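Local coordinates for capsule biosynthesis protein capD (Bacillus anthracis, PDB 3G9K) that cleaves the poly-gamma-D-glutamate capsule and, as a transpeptidase, joins it by an amide bond to meso-diaminopimelic acid of the peptidoglycan, at residues R81-K92 against I103-F111; P143-L152 against G163-K174. One frame throughout, in Å; residues are numbered along the deposited sequence. Where two conformers were deposited one is given.

Contact 1: residues R81-K92 against I103-F111; sequences RIPQILTPILDK and IINEYRFTF. With GLU (glutamic acid), chain E.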
loop_
_atom_site.group_PDB
_atom_site.type_symbol
_atom_site.label_atom_id
_atom_site.label_comp_id
_atom_site.label_asym_id
_atom_site.label_seq_id
_atom_site.Cartn_x
_atom_site.Cartn_y
_atom_site.Cartn_z
ATOM N N ARG B 81 10.831 1.373 4.523
ATOM C CA ARG B 81 11.584 1.849 3.354
ATOM C C ARG B 81 10.735 2.706 2.410
ATOM O O ARG B 81 11.266 3.382 1.527
ATOM C CB ARG B 81 12.189 0.656 2.599
ATOM C CG ARG B 81 13.218 -0.047 3.451
ATOM C CD ARG B 81 13.679 -1.361 2.991
ATOM N NE ARG B 81 12.621 -2.251 2.543
ATOM C CZ ARG B 81 11.908 -3.075 3.304
ATOM N NH1 ARG B 81 12.044 -3.095 4.612
ATOM N NH2 ARG B 81 11.001 -3.853 2.741
ATOM N N ILE B 82 9.418 2.719 2.631
ATOM C CA ILE B 82 8.487 3.288 1.665
ATOM C C ILE B 82 8.892 4.666 1.167
ATOM O O ILE B 82 8.974 4.873 -0.046
ATOM C CB ILE B 82 7.041 3.280 2.193
ATOM C CG1 ILE B 82 6.475 1.831 2.149
ATOM C CG2 ILE B 82 6.169 4.243 1.348
ATOM C CD1 ILE B 82 5.125 1.655 2.870
ATOM N N PRO B 83 9.102 5.633 2.082
ATOM C CA PRO B 83 9.474 6.959 1.577
ATOM C C PRO B 83 10.860 7.033 0.971
ATOM O O PRO B 83 11.099 7.878 0.132
ATOM C CB PRO B 83 9.350 7.852 2.789
ATOM C CG PRO B 83 9.515 6.974 3.927
ATOM C CD PRO B 83 8.965 5.625 3.543
ATOM N N GLN B 84 11.748 6.126 1.368
ATOM C CA GLN B 84 13.055 5.975 0.684
ATOM C C GLN B 84 12.931 5.432 -0.720
ATOM O O GLN B 84 13.749 5.706 -1.556
ATOM C CB GLN B 84 13.982 5.075 1.484
ATOM C CG GLN B 84 14.428 5.721 2.811
ATOM C CD GLN B 84 15.591 4.983 3.400
ATOM O OE1 GLN B 84 15.464 4.299 4.417
ATOM N NE2 GLN B 84 16.709 5.053 2.725
ATOM N N ILE B 85 11.914 4.609 -0.949
ATOM C CA ILE B 85 11.621 4.111 -2.263
ATOM C C ILE B 85 11.015 5.193 -3.141
ATOM O O ILE B 85 11.477 5.403 -4.279
ATOM C CB ILE B 85 10.688 2.870 -2.153
ATOM C CG1 ILE B 85 11.468 1.699 -1.515
ATOM C CG2 ILE B 85 10.104 2.479 -3.514
ATOM C CD1 ILE B 85 10.622 0.661 -0.830
ATOM N N LEU B 86 10.010 5.911 -2.609
ATOM C CA LEU B 86 9.267 6.877 -3.402
ATOM C C LEU B 86 10.015 8.169 -3.723
ATOM O O LEU B 86 9.775 8.772 -4.773
ATOM C CB LEU B 86 7.908 7.186 -2.753
ATOM C CG LEU B 86 6.886 6.022 -2.810
ATOM C CD1 LEU B 86 5.659 6.283 -1.938
ATOM C CD2 LEU B 86 6.466 5.684 -4.277
ATOM N N THR B 87 10.897 8.624 -2.822
ATOM C CA THR B 87 11.501 9.956 -3.001
ATOM C C THR B 87 12.393 10.078 -4.243
ATOM O O THR B 87 12.162 10.979 -5.028
ATOM C CB THR B 87 12.213 10.444 -1.722
ATOM O OG1 THR B 87 11.246 10.604 -0.710
ATOM C CG2 THR B 87 12.960 11.770 -1.938
ATOM N N PRO B 88 13.373 9.163 -4.439
ATOM C CA PRO B 88 14.166 9.231 -5.665
ATOM C C PRO B 88 13.310 9.029 -6.940
ATOM O O PRO B 88 13.561 9.654 -7.965
ATOM C CB PRO B 88 15.212 8.127 -5.486
ATOM C CG PRO B 88 15.170 7.713 -4.078
ATOM C CD PRO B 88 13.802 8.054 -3.570
ATOM N N ILE B 89 12.255 8.232 -6.846
ATOM C CA ILE B 89 11.387 8.035 -8.001
ATOM C C ILE B 89 10.718 9.345 -8.430
ATOM O O ILE B 89 10.870 9.773 -9.579
ATOM C CB ILE B 89 10.349 6.925 -7.737
ATOM C CG1 ILE B 89 11.066 5.563 -7.674
ATOM C CG2 ILE B 89 9.295 6.964 -8.839
ATOM C CD1 ILE B 89 10.175 4.412 -7.218
ATOM N N LEU B 90 10.034 9.995 -7.502
ATOM C CA LEU B 90 9.382 11.300 -7.742
ATOM C C LEU B 90 10.393 12.427 -8.061
ATOM O O LEU B 90 10.123 13.280 -8.914
ATOM C CB LEU B 90 8.466 11.660 -6.551
ATOM C CG LEU B 90 7.189 10.789 -6.504
ATOM C CD1 LEU B 90 6.412 10.929 -5.214
ATOM C CD2 LEU B 90 6.297 11.111 -7.719
ATOM N N ASP B 91 11.564 12.406 -7.419
ATOM C CA ASP B 91 12.661 13.370 -7.692
ATOM C C ASP B 91 13.092 13.297 -9.155
ATOM O O ASP B 91 13.161 14.307 -9.849
ATOM C CB ASP B 91 13.887 13.074 -6.813
ATOM C CG ASP B 91 15.054 14.014 -7.088
ATOM O OD1 ASP B 91 14.856 15.234 -6.913
ATOM O OD2 ASP B 91 16.151 13.538 -7.484
ATOM N N LYS B 92 13.372 12.095 -9.631
ATOM C CA LYS B 92 13.751 11.924 -11.032
ATOM C C LYS B 92 12.605 12.276 -12.006
ATOM O O LYS B 92 12.844 12.833 -13.093
ATOM C CB LYS B 92 14.256 10.498 -11.267
ATOM C CG LYS B 92 15.588 10.181 -10.581
ATOM C CD LYS B 92 16.009 8.739 -10.798
ATOM C CE LYS B 92 16.722 8.136 -9.578
ATOM N NZ LYS B 92 16.717 6.638 -9.627
ATOM N N ILE B 103 11.838 4.946 -14.627
ATOM C CA ILE B 103 12.323 5.300 -13.291
ATOM C C ILE B 103 12.002 4.203 -12.251
ATOM O O ILE B 103 12.872 3.778 -11.482
ATOM C CB ILE B 103 11.746 6.667 -12.845
ATOM C CG1 ILE B 103 12.279 7.771 -13.766
ATOM C CG2 ILE B 103 12.146 6.979 -11.385
ATOM C CD1 ILE B 103 11.428 9.037 -13.811
ATOM N N ILE B 104 10.765 3.716 -12.269
ATOM C CA ILE B 104 10.341 2.604 -11.412
ATOM C C ILE B 104 11.154 1.325 -11.635
ATOM O O ILE B 104 11.429 0.564 -10.690
ATOM C CB ILE B 104 8.791 2.379 -11.596
ATOM C CG1 ILE B 104 8.063 3.484 -10.811
ATOM C CG2 ILE B 104 8.317 0.986 -11.151
ATOM C CD1 ILE B 104 6.499 3.484 -10.985
ATOM N N ASN B 105 11.527 1.077 -12.889
ATOM C CA ASN B 105 12.332 -0.099 -13.255
ATOM C C ASN B 105 13.788 -0.040 -12.762
ATOM O O ASN B 105 14.425 -1.073 -12.612
ATOM C CB ASN B 105 12.305 -0.310 -14.792
ATOM C CG ASN B 105 10.940 -0.759 -15.302
ATOM O OD1 ASN B 105 10.706 -0.812 -16.528
ATOM N ND2 ASN B 105 10.040 -1.073 -14.395
ATOM N N GLU B 106 14.286 1.165 -12.520
ATOM C CA GLU B 106 15.684 1.400 -12.162
ATOM C C GLU B 106 15.938 0.671 -10.849
ATOM O O GLU B 106 15.075 0.656 -9.982
ATOM C CB GLU B 106 15.943 2.893 -11.954
ATOM C CG GLU B 106 17.408 3.293 -11.964
ATOM C CD GLU B 106 17.674 4.803 -12.094
ATOM O OE1 GLU B 106 16.755 5.641 -12.075
ATOM O OE2 GLU B 106 18.871 5.154 -12.225
ATOM N N TYR B 107 17.145 0.135 -10.680
ATOM C CA TYR B 107 17.517 -0.518 -9.424
ATOM C C TYR B 107 17.548 0.497 -8.273
ATOM O O TYR B 107 17.871 1.664 -8.460
ATOM C CB TYR B 107 18.891 -1.198 -9.578
ATOM C CG TYR B 107 18.891 -2.338 -10.573
ATOM C CD1 TYR B 107 18.036 -3.423 -10.404
ATOM C CD2 TYR B 107 19.759 -2.342 -11.675
ATOM C CE1 TYR B 107 18.033 -4.456 -11.279
ATOM C CE2 TYR B 107 19.768 -3.397 -12.557
ATOM C CZ TYR B 107 18.900 -4.448 -12.359
ATOM O OH TYR B 107 18.881 -5.527 -13.231
ATOM N N ARG B 108 17.229 0.029 -7.079
ATOM C CA ARG B 108 17.010 0.910 -5.955
ATOM C C ARG B 108 18.045 0.712 -4.847
ATOM O O ARG B 108 18.784 -0.287 -4.843
ATOM C CB ARG B 108 15.611 0.665 -5.404
ATOM C CG ARG B 108 14.520 1.127 -6.361
ATOM C CD ARG B 108 13.149 0.682 -5.943
ATOM N NE ARG B 108 12.205 1.007 -7.006
ATOM C CZ ARG B 108 10.971 0.519 -7.117
ATOM N NH1 ARG B 108 10.456 -0.239 -6.161
ATOM N NH2 ARG B 108 10.247 0.844 -8.193
ATOM N N PHE B 109 18.059 1.671 -3.925
ATOM C CA PHE B 109 18.846 1.589 -2.689
ATOM C C PHE B 109 18.087 2.214 -1.533
ATOM O O PHE B 109 17.334 3.178 -1.717
ATOM C CB PHE B 109 20.181 2.327 -2.851
ATOM C CG PHE B 109 20.025 3.781 -3.186
ATOM C CD1 PHE B 109 19.994 4.194 -4.510
ATOM C CD2 PHE B 109 19.895 4.724 -2.198
ATOM C CE1 PHE B 109 19.837 5.529 -4.830
ATOM C CE2 PHE B 109 19.727 6.058 -2.502
ATOM C CZ PHE B 109 19.707 6.465 -3.824
ATOM N N THR B 110 18.315 1.687 -0.336
ATOM C CA THR B 110 17.779 2.277 0.897
ATOM C C THR B 110 18.846 2.237 1.991
ATOM O O THR B 110 19.820 1.516 1.872
ATOM C CB THR B 110 16.532 1.512 1.419
ATOM O OG1 THR B 110 16.904 0.185 1.802
ATOM C CG2 THR B 110 15.439 1.443 0.328
ATOM N N PHE B 111 18.617 2.982 3.064
ATOM C CA PHE B 111 19.567 3.078 4.168
ATOM C C PHE B 111 18.944 2.664 5.488
ATOM O O PHE B 111 17.784 2.963 5.758
ATOM C CB PHE B 111 20.094 4.493 4.253
ATOM C CG PHE B 111 20.898 4.883 3.062
ATOM C CD1 PHE B 111 20.300 5.519 1.983
ATOM C CD2 PHE B 111 22.240 4.564 2.988
ATOM C CE1 PHE B 111 21.041 5.865 0.873
ATOM C CE2 PHE B 111 22.976 4.911 1.883
ATOM C CZ PHE B 111 22.365 5.567 0.823
HETATM N N GLU E . 10.485 -5.932 7.630
HETATM C CA GLU E . 9.053 -5.496 7.655
HETATM C C GLU E . 8.520 -5.054 6.283
HETATM O O GLU E . 9.281 -4.861 5.323
HETATM C CB GLU E . 8.829 -4.380 8.678
HETATM C CG GLU E . 9.277 -2.997 8.241
HETATM C CD GLU E . 8.675 -1.929 9.127
HETATM O OE1 GLU E . 7.422 -1.848 9.185
HETATM O OE2 GLU E . 9.453 -1.185 9.776
HETATM O O HOH W 1 16.452 5.699 -1.513
HETATM O O HOH W 2 17.314 4.588 -7.136
#
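Ile-89 of helix 82-94 rests on Ile-103 of helix 100-105, after which the chain returns along the first helix to strand 109-112, in the Ntn-hydrolase fold of the gamma-glutamyltransferase family. CG2 of Ile-103 does the packing, 3.8 Å from Ile-89 CG2 and 3.6 Å from Ile-89 O, so the methyl also touches the main chain of the helix. The other branch of Ile-89, with CG1 anti to the carbonyl carbon (chi1 -69°), carries CD1 over one face of the Arg-108 guanidinium, 3.7 Å from NH2. Ile-85 CG2 covers that same face. Arginine suits this place because its flat face tolerates methyl groups while NH1 serves Phe-146 O. Just past the second helix, Glu-106 OE1 receives Lys-92 NZ at 2.6 Å, a salt bridge made from above the carboxylate plane. Pro-88 has no N-H to offer Gln-84 O, four residues back, and the helix kinks there; a water donates to that oxygen instead, at 2.7 Å, and also to Phe-109 O, joining helix to strand. Farther out, Arg-81 lays CD 3.8 Å from Thr-110 OG1, its NE bonded to Phe-145 O, and NH2 meets O of the bound glutamate (chain E) at 3.3 Å.

Contact 2: residues P143-L152 against G163-K174; sequences PAFFGGVQAL and GAGDGRRNGTWK. With GLU (glutamic acid), chain F.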
loop_
_atom_site.group_PDB
_atom_site.type_symbol
_atom_site.label_atom_id
_atom_site.label_comp_id
_atom_site.label_asym_id
_atom_site.label_seq_id
_atom_site.Cartn_x
_atom_site.Cartn_y
_atom_site.Cartn_z
ATOM N N PRO B 143 13.593 -9.060 -4.384
ATOM C CA PRO B 143 12.942 -7.970 -5.138
ATOM C C PRO B 143 11.878 -7.220 -4.328
ATOM O O PRO B 143 11.888 -5.976 -4.311
ATOM C CB PRO B 143 12.323 -8.695 -6.340
ATOM C CG PRO B 143 13.214 -9.839 -6.565
ATOM C CD PRO B 143 13.615 -10.302 -5.183
ATOM N N ALA B 144 11.024 -7.972 -3.623
ATOM C CA ALA B 144 9.974 -7.382 -2.777
ATOM C C ALA B 144 10.504 -6.418 -1.687
ATOM O O ALA B 144 9.780 -5.511 -1.241
ATOM C CB ALA B 144 9.097 -8.488 -2.157
ATOM N N PHE B 145 11.775 -6.570 -1.297
ATOM C CA PHE B 145 12.389 -5.700 -0.297
ATOM C C PHE B 145 12.356 -4.237 -0.719
ATOM O O PHE B 145 12.238 -3.350 0.107
ATOM C CB PHE B 145 13.850 -6.125 -0.071
ATOM C CG PHE B 145 14.549 -5.339 0.982
ATOM C CD1 PHE B 145 14.417 -5.680 2.318
ATOM C CD2 PHE B 145 15.310 -4.217 0.651
ATOM C CE1 PHE B 145 15.030 -4.958 3.279
ATOM C CE2 PHE B 145 15.928 -3.473 1.626
ATOM C CZ PHE B 145 15.794 -3.846 2.949
ATOM N N PHE B 146 12.519 -3.985 -2.007
ATOM C CA PHE B 146 12.609 -2.614 -2.498
ATOM C C PHE B 146 11.263 -2.077 -2.973
ATOM O O PHE B 146 11.204 -1.046 -3.639
ATOM C CB PHE B 146 13.690 -2.523 -3.569
ATOM C CG PHE B 146 15.080 -2.680 -3.004
ATOM C CD1 PHE B 146 15.706 -1.621 -2.394
ATOM C CD2 PHE B 146 15.722 -3.889 -3.040
ATOM C CE1 PHE B 146 16.968 -1.767 -1.854
ATOM C CE2 PHE B 146 17.007 -4.033 -2.508
ATOM C CZ PHE B 146 17.606 -2.977 -1.910
ATOM N N GLY B 147 10.195 -2.798 -2.643
ATOM C CA GLY B 147 8.827 -2.249 -2.766
ATOM C C GLY B 147 8.049 -2.730 -3.966
ATOM O O GLY B 147 8.304 -3.790 -4.481
ATOM N N GLY B 148 7.109 -1.906 -4.417
ATOM C CA GLY B 148 6.145 -2.282 -5.466
ATOM C C GLY B 148 5.316 -1.082 -5.848
ATOM O O GLY B 148 4.097 -1.020 -5.516
ATOM N N VAL B 149 5.960 -0.139 -6.519
ATOM C CA VAL B 149 5.365 1.183 -6.798
ATOM C C VAL B 149 4.300 1.013 -7.890
ATOM O O VAL B 149 4.560 0.424 -8.945
ATOM C CB VAL B 149 6.423 2.221 -7.232
ATOM C CG1 VAL B 149 5.754 3.582 -7.611
ATOM C CG2 VAL B 149 7.532 2.411 -6.137
ATOM N N GLN B 150 3.104 1.522 -7.622
ATOM C CA GLN B 150 1.991 1.522 -8.558
ATOM C C GLN B 150 1.510 2.952 -8.696
ATOM O O GLN B 150 1.377 3.638 -7.698
ATOM C CB GLN B 150 0.839 0.684 -8.018
ATOM C CG GLN B 150 1.230 -0.683 -7.758
ATOM C CD GLN B 150 1.382 -1.532 -9.013
ATOM O OE1 GLN B 150 0.726 -1.330 -10.075
ATOM N NE2 GLN B 150 2.229 -2.499 -8.895
ATOM N N ALA B 151 1.214 3.365 -9.920
ATOM C CA ALA B 151 0.846 4.756 -10.188
ATOM C C ALA B 151 -0.097 4.861 -11.414
ATOM O O ALA B 151 -0.115 3.971 -12.293
ATOM C CB ALA B 151 2.102 5.553 -10.458
ATOM N N LEU B 152 -0.911 5.906 -11.422
ATOM C CA LEU B 152 -1.582 6.385 -12.652
ATOM C C LEU B 152 -1.267 7.855 -12.805
ATOM O O LEU B 152 -1.067 8.555 -11.824
ATOM C CB LEU B 152 -3.105 6.140 -12.619
ATOM C CG LEU B 152 -3.598 4.704 -12.600
ATOM C CD1 LEU B 152 -5.134 4.742 -12.323
ATOM C CD2 LEU B 152 -3.305 3.908 -13.888
ATOM N N GLY B 163 -0.017 4.995 -16.851
ATOM C CA GLY B 163 0.293 4.406 -15.539
ATOM C C GLY B 163 1.620 3.715 -15.535
ATOM O O GLY B 163 2.372 3.704 -16.545
ATOM N N ALA B 164 1.912 3.113 -14.388
ATOM C CA ALA B 164 3.107 2.323 -14.205
ATOM C C ALA B 164 2.839 1.285 -13.149
ATOM O O ALA B 164 2.054 1.508 -12.237
ATOM C CB ALA B 164 4.276 3.192 -13.805
ATOM N N GLY B 165 3.478 0.136 -13.310
ATOM C CA GLY B 165 3.387 -0.943 -12.339
ATOM C C GLY B 165 4.798 -1.446 -12.048
ATOM O O GLY B 165 5.690 -1.341 -12.885
ATOM N N ASP B 166 4.994 -2.047 -10.896
ATOM C CA ASP B 166 6.315 -2.517 -10.503
ATOM C C ASP B 166 6.446 -4.033 -10.752
ATOM O O ASP B 166 5.850 -4.822 -10.056
ATOM C CB ASP B 166 6.513 -2.197 -9.029
ATOM C CG ASP B 166 7.963 -2.130 -8.623
ATOM O OD1 ASP B 166 8.791 -2.925 -9.131
ATOM O OD2 ASP B 166 8.253 -1.300 -7.736
ATOM N N GLY B 167 7.295 -4.400 -11.699
ATOM C CA GLY B 167 7.618 -5.816 -11.967
ATOM C C GLY B 167 8.114 -6.618 -10.773
ATOM O O GLY B 167 7.971 -7.838 -10.726
ATOM N N ARG B 168 8.657 -5.942 -9.764
ATOM C CA ARG B 168 9.018 -6.652 -8.543
ATOM C C ARG B 168 7.864 -7.415 -7.906
ATOM O O ARG B 168 8.117 -8.373 -7.219
ATOM C CB ARG B 168 9.644 -5.713 -7.514
ATOM C CG ARG B 168 10.918 -5.046 -8.000
ATOM C CD ARG B 168 11.234 -3.819 -7.152
ATOM N NE ARG B 168 12.445 -3.149 -7.592
ATOM C CZ ARG B 168 12.495 -2.326 -8.645
ATOM N NH1 ARG B 168 11.393 -2.053 -9.332
ATOM N NH2 ARG B 168 13.625 -1.743 -8.987
ATOM N N ARG B 169 6.621 -6.966 -8.134
ATOM C CA ARG B 169 5.376 -7.520 -7.567
ATOM C C ARG B 169 4.412 -7.975 -8.669
ATOM O O ARG B 169 3.237 -8.234 -8.395
ATOM C CB ARG B 169 4.633 -6.436 -6.765
ATOM C CG ARG B 169 5.412 -5.818 -5.622
ATOM C CD ARG B 169 5.115 -6.419 -4.238
ATOM N NE ARG B 169 6.091 -5.913 -3.268
ATOM C CZ ARG B 169 5.951 -5.909 -1.944
ATOM N NH1 ARG B 169 4.849 -6.386 -1.362
ATOM N NH2 ARG B 169 6.921 -5.402 -1.207
ATOM N N ASN B 170 4.901 -8.073 -9.906
ATOM C CA ASN B 170 4.044 -8.283 -11.076
ATOM C C ASN B 170 2.962 -7.223 -11.238
ATOM O O ASN B 170 1.868 -7.523 -11.699
ATOM C CB ASN B 170 3.428 -9.694 -11.064
ATOM C CG ASN B 170 4.354 -10.707 -10.451
ATOM O OD1 ASN B 170 4.010 -11.398 -9.465
ATOM N ND2 ASN B 170 5.538 -10.787 -10.994
ATOM N N GLY B 171 3.304 -5.976 -10.885
ATOM C CA GLY B 171 2.412 -4.875 -11.032
ATOM C C GLY B 171 2.142 -4.540 -12.478
ATOM O O GLY B 171 3.024 -4.630 -13.321
ATOM N N THR B 172 0.913 -4.138 -12.738
ATOM C CA THR B 172 0.480 -3.765 -14.072
ATOM C C THR B 172 -0.550 -2.625 -13.962
ATOM O O THR B 172 -0.950 -2.164 -12.870
ATOM C CB THR B 172 -0.164 -5.007 -14.846
ATOM O OG1 THR B 172 -1.321 -5.471 -14.172
ATOM C CG2 THR B 172 0.821 -6.143 -15.004
ATOM N N TRP B 173 -0.922 -2.102 -15.110
ATOM C CA TRP B 173 -1.942 -1.093 -15.157
ATOM C C TRP B 173 -2.663 -1.141 -16.506
ATOM O O TRP B 173 -2.135 -1.690 -17.499
ATOM C CB TRP B 173 -1.336 0.281 -14.921
ATOM C CG TRP B 173 -0.494 0.681 -16.076
ATOM C CD1 TRP B 173 0.803 0.337 -16.292
ATOM C CD2 TRP B 173 -0.912 1.471 -17.219
ATOM N NE1 TRP B 173 1.245 0.889 -17.502
ATOM C CE2 TRP B 173 0.208 1.564 -18.092
ATOM C CE3 TRP B 173 -2.127 2.111 -17.580
ATOM C CZ2 TRP B 173 0.165 2.272 -19.296
ATOM C CZ3 TRP B 173 -2.179 2.809 -18.780
ATOM C CH2 TRP B 173 -1.039 2.869 -19.635
ATOM N N LYS B 174 -3.846 -0.531 -16.511
ATOM C CA LYS B 174 -4.690 -0.445 -17.695
ATOM C C LYS B 174 -5.460 0.846 -17.661
ATOM O O LYS B 174 -5.717 1.450 -16.588
ATOM C CB LYS B 174 -5.646 -1.647 -17.775
ATOM C CG LYS B 174 -4.996 -2.912 -18.345
ATOM C CD LYS B 174 -6.032 -3.932 -18.744
ATOM C CE LYS B 174 -5.392 -5.241 -19.219
ATOM N NZ LYS B 174 -4.256 -5.018 -20.156
HETATM N N GLU F . 7.204 -4.849 6.238
HETATM C CA GLU F . 6.467 -4.727 4.987
HETATM C C GLU F . 5.180 -3.890 5.141
HETATM O O GLU F . 4.374 -4.203 6.017
HETATM C CB GLU F . 6.144 -6.141 4.499
HETATM C CG GLU F . 5.004 -6.242 3.503
HETATM C CD GLU F . 5.326 -5.670 2.149
HETATM O OE1 GLU F . 6.259 -4.847 2.034
HETATM O OE2 GLU F . 4.596 -6.047 1.213
HETATM O OXT GLU F . 4.890 -2.909 4.419
#
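The beta hairpin of strands 150-155 and 160-164, joined here through Ala-151 and Ala-164, runs at its open end into two loops, one carrying the pocket residue Arg-169, the other meeting its guanidinium. Ala-151 and Ala-164 form an antiparallel hydrogen-bonded pair, Ala-151 N to Ala-164 O 3.1 Å and Ala-164 N to Ala-151 O 3.0 Å. In the next pair, non-hydrogen-bonded, the bare CA of Gly-163 lets Leu-152 CD2 lie 4.0 Å away. Where the strands part, Asp-166 takes over the pairing. Its CG stands anti to the backbone N (chi1 -158°), which carries OD2 across to Val-149 N at 2.8 Å, met through the anti lone pair. OD1 turns back on its own loop: Arg-168 N closes an Asx turn on it, while Arg-168 NH1 makes a salt bridge to it from the opposite face. A carboxylate suits this place, since both oxygens are used and Arg-108 NH1 adds a second charge partner to OD2. Arg-169 was modelled in two conformers; in the one described, NH1 gives a nearly straight bond of 2.6 Å to OE2 of the bound glutamate (chain F), which is also hydrogen-bonded to the nucleophile Thr-1. In this conformer NE also bonds Gly-147 O at 3.3 Å, from above that carbonyl's plane, NH2 makes a weak bond to Ala-144 O, and the small CB of Ala-144 lies over one face of the guanidinium. Gly-147 holds a positive phi (103°), a conformation that comes easily to glycine. Val-149 packs on Ile-85, Leu-86 and Ile-89 of helix 82-94 and on Ile-104 of helix 100-105. Gln-150 and Leu-152 pair with strand 70-75, and Thr-172 to Lys-174 extend a sheet antiparallel to a strand of the other capD chain.

In the fold
The two contacts come in series along the chain, contact 1 closing at Phe-111 before contact 2 opens at Pro-143, and their centres lie 12 Å apart. Contact 1 joins two helices and the edge strand 109-112 of the mixed sheet; strands 150-155 and 160-164 of contact 2 belong to the antiparallel sheet. They touch directly: Arg-108 bonds Phe-146 O of contact 2, and Arg-168 bonds Ile-104 O of contact 1. Strand 70-75 also lies against both, meeting helix 82-94 through Ile-74 and pairing with strand 150-155. Each contact contributes one arginine, Arg-81 and Arg-169, their side chains about 6 Å apart, to the poly-gamma-D-glutamate site beside Thr-1.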